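Local coordinates for peptide ABC transporter, peptide-binding protein (Thermus thermophilus, PDB 2D5W) that probably binds oligopeptides outside the cytoplasm and delivers them to an ABC transporter, and has been crystallised with a pentapeptide bound, at residues Glu338-Ala343 with Glu419-Phe424; Asn415-Arg420 with Pro546-Ala551; Phe372-Ala377 with Ala426-Lys431; Ala301-Ile306 with Pro350-Trp355. All coordinates share one frame; numbering follows the deposited sequence.

Interaction 1. Residues Glu338-Ala343 with Glu419-Phe424; sequences EGLVKA and ERTQQF
Leu340 and Phe424 meet between two helical segments, 338-343 and 419-424, whose axes come within 11.4 Å and run in roughly opposite directions, at 139° to each other. The CA atoms closest across the gap are those of Leu340 and Thr421, 7.7 Å apart. This spacing is wide for a helix pair, and the side chains fill it. Phe424 reaches across from one side. Its CG lies anti to the backbone N (chi1 -175°), which sends the ring across toward the other helix. Leu340 points its branched end back at Phe424. Its CD2 methyl sits over one face of the ring, 4.0 Å from the ring centroid and 16° off the ring normal. This is a CH-pi contact, displaced toward the rim on the side of Phe424 CD2. Further out along the ring, Leu340 CB is 3.9 Å from Phe424 CE2. The ring end reaches the backbone of the facing helix, where Phe424 CZ is 3.9 Å from Leu340 N and 4.2 Å from Gly339 C. Gly339 carries no side chain here, and the ring comes close to its main chain. The two helices, 337-345 and 416-431, belong to a lobe of a PBP-type solute-binding protein. Helix 416-431 also rests on strand 401-410, where Thr421 and Gln422 touch Tyr409. Thr421 adds a looser contact, with OG1 4.4 Å from Leu340 CD2. That hydroxyl is hydrogen-bonded to Val417 O, within its own helix. Thr421 also touches Phe344, and Leu340 touches Phe345, both on helix 337-345. No hydrogen bond crosses between the two segments.

Interaction 2. Residues Asn415-Arg420 with Pro546-Ala551; sequences NVVRER and PLYFRA
Arg418 and Arg550 are brought together by differently shaped chains. Arg418 has its CG anti to the carbonyl carbon and then runs straight from CG to NE. Arg550 starts the same way but bends at chi3 (56°), which turns its guanidinium toward the helix. The two groups cross at about a right angle, with their planes 81° apart. Arg418 NH2 comes to 3.2 Å from Arg550 NH2, at the edge of the Arg550 guanidinium and in its plane. Both nitrogens are donors, so this is no hydrogen bond. Beside them, Val417 CG1 lies 4.5 Å from Tyr548 OH. The helix starts close by. Asn415 is its N-cap, and its OD1 takes a weak bond from Arg418 N at 3.3 Å. Tyr548 forms a classic beta bulge with Leu547 opposite Glu304. The acid that joins the arginines is Glu304, which makes salt bridges through OE1 to Arg418 NE and through OE2 to Arg550 NH2. Arg418 NH1 also bonds to Thr412 OG1, while its NH2 forms a salt bridge with the backbone of the bound peptide. Glu304 therefore probably offsets the two positive charges and orients Arg418 for the ligand.

Interaction 3. Residues Phe372-Ala377 with Ala426-Lys431; sequences FDLKKA and AEDLKK
The Phe372 ring and the Asp428 carboxylate meet at a slant, with their planes 43° apart. The two side chains cross at about a right angle. The approach is made at the far end of the ring, where Phe372 CZ is 3.6 Å from Asp428 OD1 and 3.7 Å from Asp428 CG. Phe372 has its CG anti to the backbone N (chi1 177°), and its ring end comes nearer to the other helix than its base. Phe372 also touches Asn336. Leu374 makes the rest of the contact with its two methyls. Its CD2 lies 4.0 Å from Asp428 O. Its CD1 lies 4.0 Å from Lys431 CD, resting against the aliphatic part of that extended lysine. Leu374 is the first residue of helix 374-383, which packs here against the C-terminal part of helix 416-431. Asp373 is the N-cap of the shorter helix. Its OD1 accepts from Lys376 N at 3.1 Å, the donor lying well above the carboxylate plane, and more weakly from Lys375 N. No hydrogen bond or salt bridge joins the two segments. Asp428 OD2 makes a long salt bridge, 3.7 Å, to Lys431 NZ of its own segment. The join therefore rests on van der Waals contact at the protein surface, and the long ion pair of Asp428 lies within one segment and does not bridge the two.

Interaction 4. Residues Ala301-Ile306 with Pro350-Trp355; sequences AIWEHI and PVAHTW
Trp303 is packed tightly against the backbone and CB of Trp355, whereas the other end of the loop, at Pro350, stands at the surface. Trp355 CB lies 3.6 Å from the centroid of the Trp303 six-membered ring and 6° off its normal, a CH-pi contact. Trp355 CA sits over the same face, 3.6 Å from Trp303 CE2. The opposite face is covered by His305 CB, 3.4 Å above the ring plane, so the indole is held between its own strand and the loop. Ala352 CB meets the indole edge in plane, 3.9 Å from Trp303 NE1. Thr354 O is 3.0 Å from Trp303 NE1, but the angle is too poor for a hydrogen bond. His305 is fixed in turn by a bond of 2.9 Å from ND1 to Trp303 O. In contrast, His353 turns away from the strand, and Val351 is partly exposed and leans on helix 337-345. The Trp355 ring leads away from Trp303 into an aromatic group with Phe479, Phe511 and Trp538, and its NE1 bonds to Glu474. Strand 293-308 lies between strands 463-469 and 544-557, and Phe549 of the latter touches both Trp303 and Ala352.

Overall arrangement
Interactions 1, 2 and 3 all use helix 416-431, from its start in interaction 2 to its later turns in interaction 3. The centres of interactions 1 and 2 lie about 8 Å apart. Those of interactions 2 and 3 lie about 19 Å apart. The centre of interaction 4 is about 10 Å from that of interaction 2, on the same sheet, where strands 293-308 and 544-557 are neighbours. Along the chain interaction 4 opens first and closes before interaction 2 begins, while its segments alternate with those of interaction 1. Val351 touches Glu338 and Val341, tying 4 to 1. The four contacts thus link helices 337-345, 374-383 and 416-431 with that sheet and, through Arg418 and Glu304, with the bound peptide.

Interaction 1. Residues Glu338-Ala343 with Glu419-Phe424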
# COMPACT_ATOMS: atom_id res chain seq x y z
N GLU A 338 -8.25 -12.87 19.63
CA GLU A 338 -8.83 -14.16 19.29
C GLU A 338 -10.35 -14.10 19.42
O GLU A 338 -11.06 -14.67 18.60
CB GLU A 338 -8.26 -15.26 20.19
CG GLU A 338 -8.80 -16.65 19.86
CD GLU A 338 -8.45 -17.10 18.44
OE1 GLU A 338 -9.14 -18.01 17.93
OE2 GLU A 338 -7.49 -16.57 17.85
N GLY A 339 -10.84 -13.42 20.45
CA GLY A 339 -12.28 -13.30 20.62
C GLY A 339 -12.88 -12.52 19.47
O GLY A 339 -13.96 -12.84 18.99
N LEU A 340 -12.17 -11.49 19.03
CA LEU A 340 -12.63 -10.64 17.94
C LEU A 340 -12.72 -11.41 16.62
O LEU A 340 -13.75 -11.39 15.96
CB LEU A 340 -11.68 -9.45 17.77
CG LEU A 340 -12.00 -8.35 16.76
CD1 LEU A 340 -11.87 -8.84 15.33
CD2 LEU A 340 -13.38 -7.83 17.06
N VAL A 341 -11.65 -12.10 16.23
CA VAL A 341 -11.70 -12.81 14.95
C VAL A 341 -12.71 -13.95 14.97
O VAL A 341 -13.31 -14.26 13.94
CB VAL A 341 -10.31 -13.33 14.49
CG1 VAL A 341 -9.33 -12.16 14.38
CG2 VAL A 341 -9.79 -14.40 15.43
N LYS A 342 -12.92 -14.56 16.13
CA LYS A 342 -13.89 -15.65 16.24
C LYS A 342 -15.30 -15.09 16.03
O LYS A 342 -16.06 -15.57 15.20
CB LYS A 342 -13.80 -16.31 17.61
CG LYS A 342 -14.87 -17.38 17.84
CD LYS A 342 -14.75 -17.99 19.22
CE LYS A 342 -15.87 -18.99 19.48
NZ LYS A 342 -17.21 -18.33 19.44
N ALA A 343 -15.63 -14.05 16.79
CA ALA A 343 -16.96 -13.45 16.71
C ALA A 343 -17.23 -12.74 15.39
O ALA A 343 -18.31 -12.87 14.82
CB ALA A 343 -17.15 -12.47 17.86
N GLU A 419 -14.87 0.35 13.06
CA GLU A 419 -15.57 1.14 14.07
C GLU A 419 -16.04 0.19 15.18
O GLU A 419 -15.99 0.52 16.36
CB GLU A 419 -16.73 1.91 13.42
CG GLU A 419 -16.21 2.96 12.43
CD GLU A 419 -17.28 3.64 11.60
OE1 GLU A 419 -18.24 2.96 11.18
OE2 GLU A 419 -17.14 4.86 11.34
N ARG A 420 -16.47 -1.01 14.79
CA ARG A 420 -16.90 -2.02 15.75
C ARG A 420 -15.69 -2.52 16.55
O ARG A 420 -15.78 -2.76 17.76
CB ARG A 420 -17.56 -3.19 15.02
CG ARG A 420 -18.95 -2.88 14.47
CD ARG A 420 -19.40 -3.95 13.47
NE ARG A 420 -19.30 -5.29 14.04
CZ ARG A 420 -19.08 -6.39 13.34
NH1 ARG A 420 -19.00 -7.56 13.95
NH2 ARG A 420 -18.92 -6.32 12.02
N THR A 421 -14.55 -2.65 15.87
CA THR A 421 -13.32 -3.11 16.52
C THR A 421 -12.90 -2.14 17.62
O THR A 421 -12.55 -2.55 18.73
CB THR A 421 -12.18 -3.25 15.49
OG1 THR A 421 -12.52 -4.28 14.57
CG2 THR A 421 -10.87 -3.59 16.18
N GLN A 422 -12.95 -0.84 17.33
CA GLN A 422 -12.57 0.16 18.31
C GLN A 422 -13.43 0.03 19.57
O GLN A 422 -12.91 0.07 20.68
CB GLN A 422 -12.72 1.57 17.74
CG GLN A 422 -11.72 1.92 16.65
CD GLN A 422 -11.94 3.31 16.09
OE1 GLN A 422 -13.05 3.67 15.71
NE2 GLN A 422 -10.87 4.10 16.04
N GLN A 423 -14.73 -0.13 19.38
CA GLN A 423 -15.68 -0.28 20.49
C GLN A 423 -15.43 -1.55 21.29
O GLN A 423 -15.49 -1.56 22.52
CB GLN A 423 -17.12 -0.35 19.95
CG GLN A 423 -17.68 0.95 19.44
CD GLN A 423 -19.11 0.80 18.94
OE1 GLN A 423 -19.80 1.78 18.72
NE2 GLN A 423 -19.54 -0.45 18.75
N PHE A 424 -15.16 -2.63 20.57
CA PHE A 424 -14.90 -3.93 21.16
C PHE A 424 -13.67 -3.86 22.07
O PHE A 424 -13.72 -4.26 23.24
CB PHE A 424 -14.69 -4.95 20.03
CG PHE A 424 -14.52 -6.36 20.50
CD1 PHE A 424 -15.62 -7.20 20.63
CD2 PHE A 424 -13.26 -6.86 20.78
CE1 PHE A 424 -15.46 -8.53 21.02
CE2 PHE A 424 -13.08 -8.19 21.17
CZ PHE A 424 -14.19 -9.02 21.30

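Interaction 2. Residues Asn415-Arg420 with Pro546-Ala551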
# COMPACT_ATOMS: atom_id res chain seq x y z
N ASN A 415 -15.60 2.70 7.86
CA ASN A 415 -15.30 1.28 7.76
C ASN A 415 -15.92 0.68 9.01
O ASN A 415 -15.33 0.70 10.09
CB ASN A 415 -13.79 1.06 7.71
CG ASN A 415 -13.44 -0.36 7.36
OD1 ASN A 415 -13.55 -1.26 8.19
ND2 ASN A 415 -13.02 -0.58 6.11
N VAL A 416 -17.11 0.13 8.85
CA VAL A 416 -17.86 -0.40 9.97
C VAL A 416 -17.18 -1.46 10.83
O VAL A 416 -17.26 -1.39 12.05
CB VAL A 416 -19.25 -0.89 9.51
CG1 VAL A 416 -20.04 -1.44 10.69
CG2 VAL A 416 -20.01 0.27 8.87
N VAL A 417 -16.49 -2.41 10.22
CA VAL A 417 -15.86 -3.43 11.04
C VAL A 417 -14.77 -2.81 11.93
O VAL A 417 -14.56 -3.26 13.06
CB VAL A 417 -15.29 -4.60 10.19
CG1 VAL A 417 -13.97 -4.21 9.54
CG2 VAL A 417 -15.13 -5.84 11.06
N ARG A 418 -14.10 -1.77 11.45
CA ARG A 418 -13.08 -1.10 12.25
C ARG A 418 -13.73 -0.26 13.36
O ARG A 418 -13.20 -0.17 14.46
CB ARG A 418 -12.21 -0.21 11.37
CG ARG A 418 -11.17 -1.01 10.60
CD ARG A 418 -10.45 -0.15 9.58
NE ARG A 418 -9.37 -0.90 8.95
CZ ARG A 418 -8.73 -0.50 7.86
NH1 ARG A 418 -9.06 0.64 7.27
NH2 ARG A 418 -7.76 -1.25 7.36
N GLU A 419 -14.87 0.35 13.06
CA GLU A 419 -15.57 1.14 14.07
C GLU A 419 -16.04 0.19 15.18
O GLU A 419 -15.99 0.52 16.36
CB GLU A 419 -16.73 1.91 13.42
CG GLU A 419 -16.21 2.96 12.43
CD GLU A 419 -17.28 3.64 11.60
OE1 GLU A 419 -18.24 2.96 11.18
OE2 GLU A 419 -17.14 4.86 11.34
N ARG A 420 -16.47 -1.01 14.79
CA ARG A 420 -16.90 -2.02 15.75
C ARG A 420 -15.69 -2.52 16.55
O ARG A 420 -15.78 -2.76 17.76
CB ARG A 420 -17.56 -3.19 15.02
CG ARG A 420 -18.95 -2.88 14.47
CD ARG A 420 -19.40 -3.95 13.47
NE ARG A 420 -19.30 -5.29 14.04
CZ ARG A 420 -19.08 -6.39 13.34
NH1 ARG A 420 -19.00 -7.56 13.95
NH2 ARG A 420 -18.92 -6.32 12.02
N PRO A 546 0.11 -6.22 16.03
CA PRO A 546 -0.49 -7.01 14.95
C PRO A 546 -1.90 -7.44 15.34
O PRO A 546 -2.13 -7.84 16.48
CB PRO A 546 0.47 -8.19 14.82
CG PRO A 546 0.89 -8.42 16.25
CD PRO A 546 1.09 -7.02 16.80
N LEU A 547 -2.84 -7.34 14.41
CA LEU A 547 -4.21 -7.75 14.71
C LEU A 547 -4.58 -9.04 13.98
O LEU A 547 -4.72 -10.09 14.61
CB LEU A 547 -5.20 -6.62 14.38
CG LEU A 547 -5.07 -5.35 15.23
CD1 LEU A 547 -6.18 -4.38 14.88
CD2 LEU A 547 -5.12 -5.70 16.72
N TYR A 548 -4.74 -8.98 12.66
CA TYR A 548 -5.08 -10.18 11.90
C TYR A 548 -4.72 -10.06 10.43
O TYR A 548 -4.52 -8.96 9.92
CB TYR A 548 -6.58 -10.52 12.04
CG TYR A 548 -7.55 -9.39 11.74
CD1 TYR A 548 -7.99 -8.52 12.74
CD2 TYR A 548 -8.04 -9.20 10.45
CE1 TYR A 548 -8.90 -7.50 12.46
CE2 TYR A 548 -8.94 -8.18 10.16
CZ TYR A 548 -9.37 -7.34 11.17
OH TYR A 548 -10.28 -6.34 10.87
N PHE A 549 -4.61 -11.20 9.75
CA PHE A 549 -4.29 -11.24 8.33
C PHE A 549 -5.61 -11.35 7.58
O PHE A 549 -6.47 -12.16 7.92
CB PHE A 549 -3.40 -12.44 8.00
CG PHE A 549 -2.03 -12.37 8.64
CD1 PHE A 549 -1.17 -11.33 8.34
CD2 PHE A 549 -1.62 -13.36 9.52
CE1 PHE A 549 0.11 -11.27 8.92
CE2 PHE A 549 -0.35 -13.32 10.10
CZ PHE A 549 0.51 -12.27 9.80
N ARG A 550 -5.76 -10.53 6.54
CA ARG A 550 -7.00 -10.48 5.77
C ARG A 550 -7.01 -11.14 4.41
O ARG A 550 -5.97 -11.39 3.80
CB ARG A 550 -7.40 -9.01 5.59
CG ARG A 550 -7.75 -8.31 6.88
CD ARG A 550 -7.84 -6.81 6.72
NE ARG A 550 -8.78 -6.40 5.68
CZ ARG A 550 -9.10 -5.14 5.43
NH1 ARG A 550 -9.96 -4.84 4.47
NH2 ARG A 550 -8.55 -4.16 6.15
N ALA A 551 -8.22 -11.42 3.95
CA ALA A 551 -8.48 -11.97 2.63
C ALA A 551 -9.51 -10.99 2.06
O ALA A 551 -10.44 -10.59 2.77
CB ALA A 551 -9.08 -13.37 2.72

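Interaction 3. Residues Phe372-Ala377 with Ala426-Lys431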
# COMPACT_ATOMS: atom_id res chain seq x y z
N PHE A 372 -4.76 -12.81 25.26
CA PHE A 372 -5.64 -11.87 25.94
C PHE A 372 -5.58 -12.19 27.43
O PHE A 372 -5.97 -13.28 27.86
CB PHE A 372 -7.07 -12.02 25.43
CG PHE A 372 -8.06 -11.13 26.12
CD1 PHE A 372 -7.88 -9.75 26.14
CD2 PHE A 372 -9.16 -11.67 26.76
CE1 PHE A 372 -8.79 -8.93 26.79
CE2 PHE A 372 -10.08 -10.85 27.41
CZ PHE A 372 -9.90 -9.48 27.42
N ASP A 373 -5.09 -11.24 28.22
CA ASP A 373 -4.98 -11.42 29.67
C ASP A 373 -4.89 -10.05 30.33
O ASP A 373 -3.83 -9.43 30.38
CB ASP A 373 -3.72 -12.22 30.01
CG ASP A 373 -3.66 -12.62 31.47
OD1 ASP A 373 -4.14 -11.85 32.33
OD2 ASP A 373 -3.13 -13.71 31.77
N LEU A 374 -6.02 -9.58 30.86
CA LEU A 374 -6.06 -8.28 31.50
C LEU A 374 -5.18 -8.21 32.74
O LEU A 374 -4.67 -7.14 33.08
CB LEU A 374 -7.51 -7.92 31.85
CG LEU A 374 -8.44 -7.76 30.64
CD1 LEU A 374 -9.83 -7.38 31.12
CD2 LEU A 374 -7.90 -6.69 29.70
N LYS A 375 -4.99 -9.34 33.42
CA LYS A 375 -4.16 -9.35 34.61
C LYS A 375 -2.71 -9.01 34.25
O LYS A 375 -2.05 -8.24 34.95
CB LYS A 375 -4.21 -10.72 35.29
CG LYS A 375 -5.56 -11.05 35.91
CD LYS A 375 -5.55 -12.41 36.59
CE LYS A 375 -4.52 -12.47 37.72
NZ LYS A 375 -4.80 -11.46 38.78
N LYS A 376 -2.22 -9.60 33.16
CA LYS A 376 -0.86 -9.33 32.73
C LYS A 376 -0.71 -7.87 32.32
O LYS A 376 0.30 -7.23 32.61
CB LYS A 376 -0.47 -10.24 31.56
CG LYS A 376 -0.17 -11.67 31.96
CD LYS A 376 0.41 -12.47 30.80
CE LYS A 376 0.81 -13.86 31.25
NZ LYS A 376 1.42 -14.64 30.13
N ALA A 377 -1.73 -7.34 31.64
CA ALA A 377 -1.70 -5.94 31.21
C ALA A 377 -1.62 -5.03 32.43
O ALA A 377 -0.82 -4.10 32.48
CB ALA A 377 -2.94 -5.62 30.39
N ALA A 426 -12.16 -1.10 23.18
CA ALA A 426 -12.33 -0.05 24.18
C ALA A 426 -12.97 -0.55 25.46
O ALA A 426 -12.63 -0.11 26.56
CB ALA A 426 -13.16 1.10 23.60
N GLU A 427 -13.91 -1.48 25.33
CA GLU A 427 -14.61 -2.03 26.49
C GLU A 427 -13.64 -2.74 27.43
O GLU A 427 -13.73 -2.61 28.65
CB GLU A 427 -15.71 -2.98 26.03
CG GLU A 427 -16.66 -3.40 27.14
CD GLU A 427 -17.89 -4.10 26.62
OE1 GLU A 427 -18.61 -3.50 25.80
OE2 GLU A 427 -18.14 -5.26 27.03
N ASP A 428 -12.70 -3.49 26.86
CA ASP A 428 -11.72 -4.21 27.68
C ASP A 428 -10.62 -3.28 28.19
O ASP A 428 -10.18 -3.41 29.33
CB ASP A 428 -11.10 -5.36 26.87
CG ASP A 428 -12.03 -6.55 26.77
OD1 ASP A 428 -12.04 -7.21 25.70
OD2 ASP A 428 -12.74 -6.85 27.76
N LEU A 429 -10.18 -2.36 27.35
CA LEU A 429 -9.15 -1.41 27.76
C LEU A 429 -9.63 -0.60 28.96
O LEU A 429 -8.85 -0.32 29.88
CB LEU A 429 -8.80 -0.48 26.59
CG LEU A 429 -7.97 -1.14 25.47
CD1 LEU A 429 -8.01 -0.28 24.22
CD2 LEU A 429 -6.53 -1.32 25.95
N LYS A 430 -10.91 -0.24 28.96
CA LYS A 430 -11.46 0.53 30.07
C LYS A 430 -11.38 -0.24 31.39
O LYS A 430 -11.16 0.36 32.44
CB LYS A 430 -12.91 0.92 29.77
CG LYS A 430 -13.56 1.77 30.85
CD LYS A 430 -14.98 2.17 30.50
CE LYS A 430 -15.02 3.07 29.28
NZ LYS A 430 -16.42 3.51 28.97
N LYS A 431 -11.55 -1.55 31.33
CA LYS A 431 -11.50 -2.37 32.54
C LYS A 431 -10.17 -2.24 33.27
O LYS A 431 -10.12 -2.35 34.49
CB LYS A 431 -11.76 -3.85 32.20
CG LYS A 431 -13.15 -4.11 31.66
CD LYS A 431 -13.39 -5.59 31.42
CE LYS A 431 -14.77 -5.84 30.85
NZ LYS A 431 -15.04 -7.29 30.65

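Interaction 4. Residues Ala301-Ile306 with Pro350-Trp355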
# COMPACT_ATOMS: atom_id res chain seq x y z
N ALA A 301 -1.31 -10.47 1.16
CA ALA A 301 -0.45 -9.97 2.22
C ALA A 301 -1.09 -8.67 2.69
O ALA A 301 -0.65 -7.58 2.36
CB ALA A 301 0.95 -9.71 1.67
N ILE A 302 -2.16 -8.83 3.47
CA ILE A 302 -2.94 -7.71 3.99
C ILE A 302 -2.90 -7.84 5.51
O ILE A 302 -3.54 -8.71 6.10
CB ILE A 302 -4.38 -7.80 3.48
CG1 ILE A 302 -4.38 -7.98 1.96
CG2 ILE A 302 -5.15 -6.54 3.86
CD1 ILE A 302 -5.68 -8.51 1.39
N TRP A 303 -2.16 -6.93 6.14
CA TRP A 303 -1.95 -6.99 7.57
C TRP A 303 -2.63 -5.89 8.37
O TRP A 303 -2.18 -4.74 8.39
CB TRP A 303 -0.43 -6.98 7.82
CG TRP A 303 -0.01 -7.00 9.25
CD1 TRP A 303 -0.31 -7.94 10.19
CD2 TRP A 303 0.83 -6.04 9.90
NE1 TRP A 303 0.30 -7.63 11.39
CE2 TRP A 303 1.00 -6.46 11.23
CE3 TRP A 303 1.46 -4.86 9.47
CZ2 TRP A 303 1.78 -5.75 12.15
CZ3 TRP A 303 2.23 -4.15 10.39
CH2 TRP A 303 2.38 -4.60 11.71
N GLU A 304 -3.74 -6.25 9.02
CA GLU A 304 -4.48 -5.30 9.86
C GLU A 304 -3.66 -5.17 11.14
O GLU A 304 -3.30 -6.18 11.77
CB GLU A 304 -5.88 -5.84 10.17
CG GLU A 304 -6.78 -4.83 10.88
CD GLU A 304 -7.30 -3.71 9.99
OE1 GLU A 304 -7.89 -2.75 10.53
OE2 GLU A 304 -7.13 -3.78 8.75
N HIS A 305 -3.38 -3.94 11.53
CA HIS A 305 -2.52 -3.70 12.69
C HIS A 305 -2.80 -2.33 13.28
O HIS A 305 -3.58 -1.54 12.74
CB HIS A 305 -1.07 -3.73 12.23
CG HIS A 305 -0.73 -2.59 11.33
ND1 HIS A 305 -1.17 -2.51 10.02
CD2 HIS A 305 -0.09 -1.42 11.57
CE1 HIS A 305 -0.83 -1.34 9.51
NE2 HIS A 305 -0.18 -0.66 10.43
N ILE A 306 -2.14 -2.04 14.40
CA ILE A 306 -2.27 -0.75 15.05
C ILE A 306 -0.88 -0.16 15.23
O ILE A 306 -0.06 -0.69 15.98
CB ILE A 306 -2.95 -0.85 16.43
CG1 ILE A 306 -4.30 -1.56 16.30
CG2 ILE A 306 -3.14 0.55 17.02
CD1 ILE A 306 -5.08 -1.66 17.60
N PRO A 350 -7.25 -15.10 10.57
CA PRO A 350 -6.49 -15.37 11.79
C PRO A 350 -5.74 -14.24 12.45
O PRO A 350 -5.26 -13.33 11.79
CB PRO A 350 -5.56 -16.49 11.36
CG PRO A 350 -5.18 -16.05 9.98
CD PRO A 350 -6.52 -15.62 9.39
N VAL A 351 -5.62 -14.34 13.77
CA VAL A 351 -4.87 -13.37 14.54
C VAL A 351 -3.44 -13.41 14.02
O VAL A 351 -2.90 -14.48 13.74
CB VAL A 351 -4.88 -13.73 16.04
CG1 VAL A 351 -3.95 -12.80 16.81
CG2 VAL A 351 -6.29 -13.63 16.59
N ALA A 352 -2.84 -12.23 13.87
CA ALA A 352 -1.47 -12.09 13.39
C ALA A 352 -0.55 -11.78 14.57
O ALA A 352 -0.94 -11.06 15.49
CB ALA A 352 -1.40 -10.96 12.37
N HIS A 353 0.67 -12.31 14.51
CA HIS A 353 1.66 -12.11 15.57
C HIS A 353 2.94 -11.49 15.02
O HIS A 353 3.87 -11.18 15.77
CB HIS A 353 1.98 -13.45 16.23
CG HIS A 353 0.77 -14.15 16.77
ND1 HIS A 353 0.09 -13.71 17.88
CD2 HIS A 353 0.11 -15.24 16.32
CE1 HIS A 353 -0.95 -14.50 18.09
NE2 HIS A 353 -0.96 -15.43 17.15
N THR A 354 2.97 -11.33 13.70
CA THR A 354 4.10 -10.75 12.99
C THR A 354 3.53 -9.88 11.85
O THR A 354 2.32 -9.87 11.65
CB THR A 354 5.02 -11.87 12.44
OG1 THR A 354 6.13 -11.28 11.75
CG2 THR A 354 4.26 -12.79 11.50
N TRP A 355 4.39 -9.17 11.12
CA TRP A 355 3.91 -8.28 10.05
C TRP A 355 3.88 -8.90 8.66
O TRP A 355 3.30 -8.33 7.74
CB TRP A 355 4.73 -6.99 10.02
CG TRP A 355 6.03 -7.08 9.24
CD1 TRP A 355 6.21 -6.80 7.92
CD2 TRP A 355 7.30 -7.51 9.74
NE1 TRP A 355 7.52 -7.04 7.56
CE2 TRP A 355 8.21 -7.48 8.66
CE3 TRP A 355 7.76 -7.93 11.00
CZ2 TRP A 355 9.55 -7.85 8.79
CZ3 TRP A 355 9.10 -8.30 11.13
CH2 TRP A 355 9.97 -8.26 10.03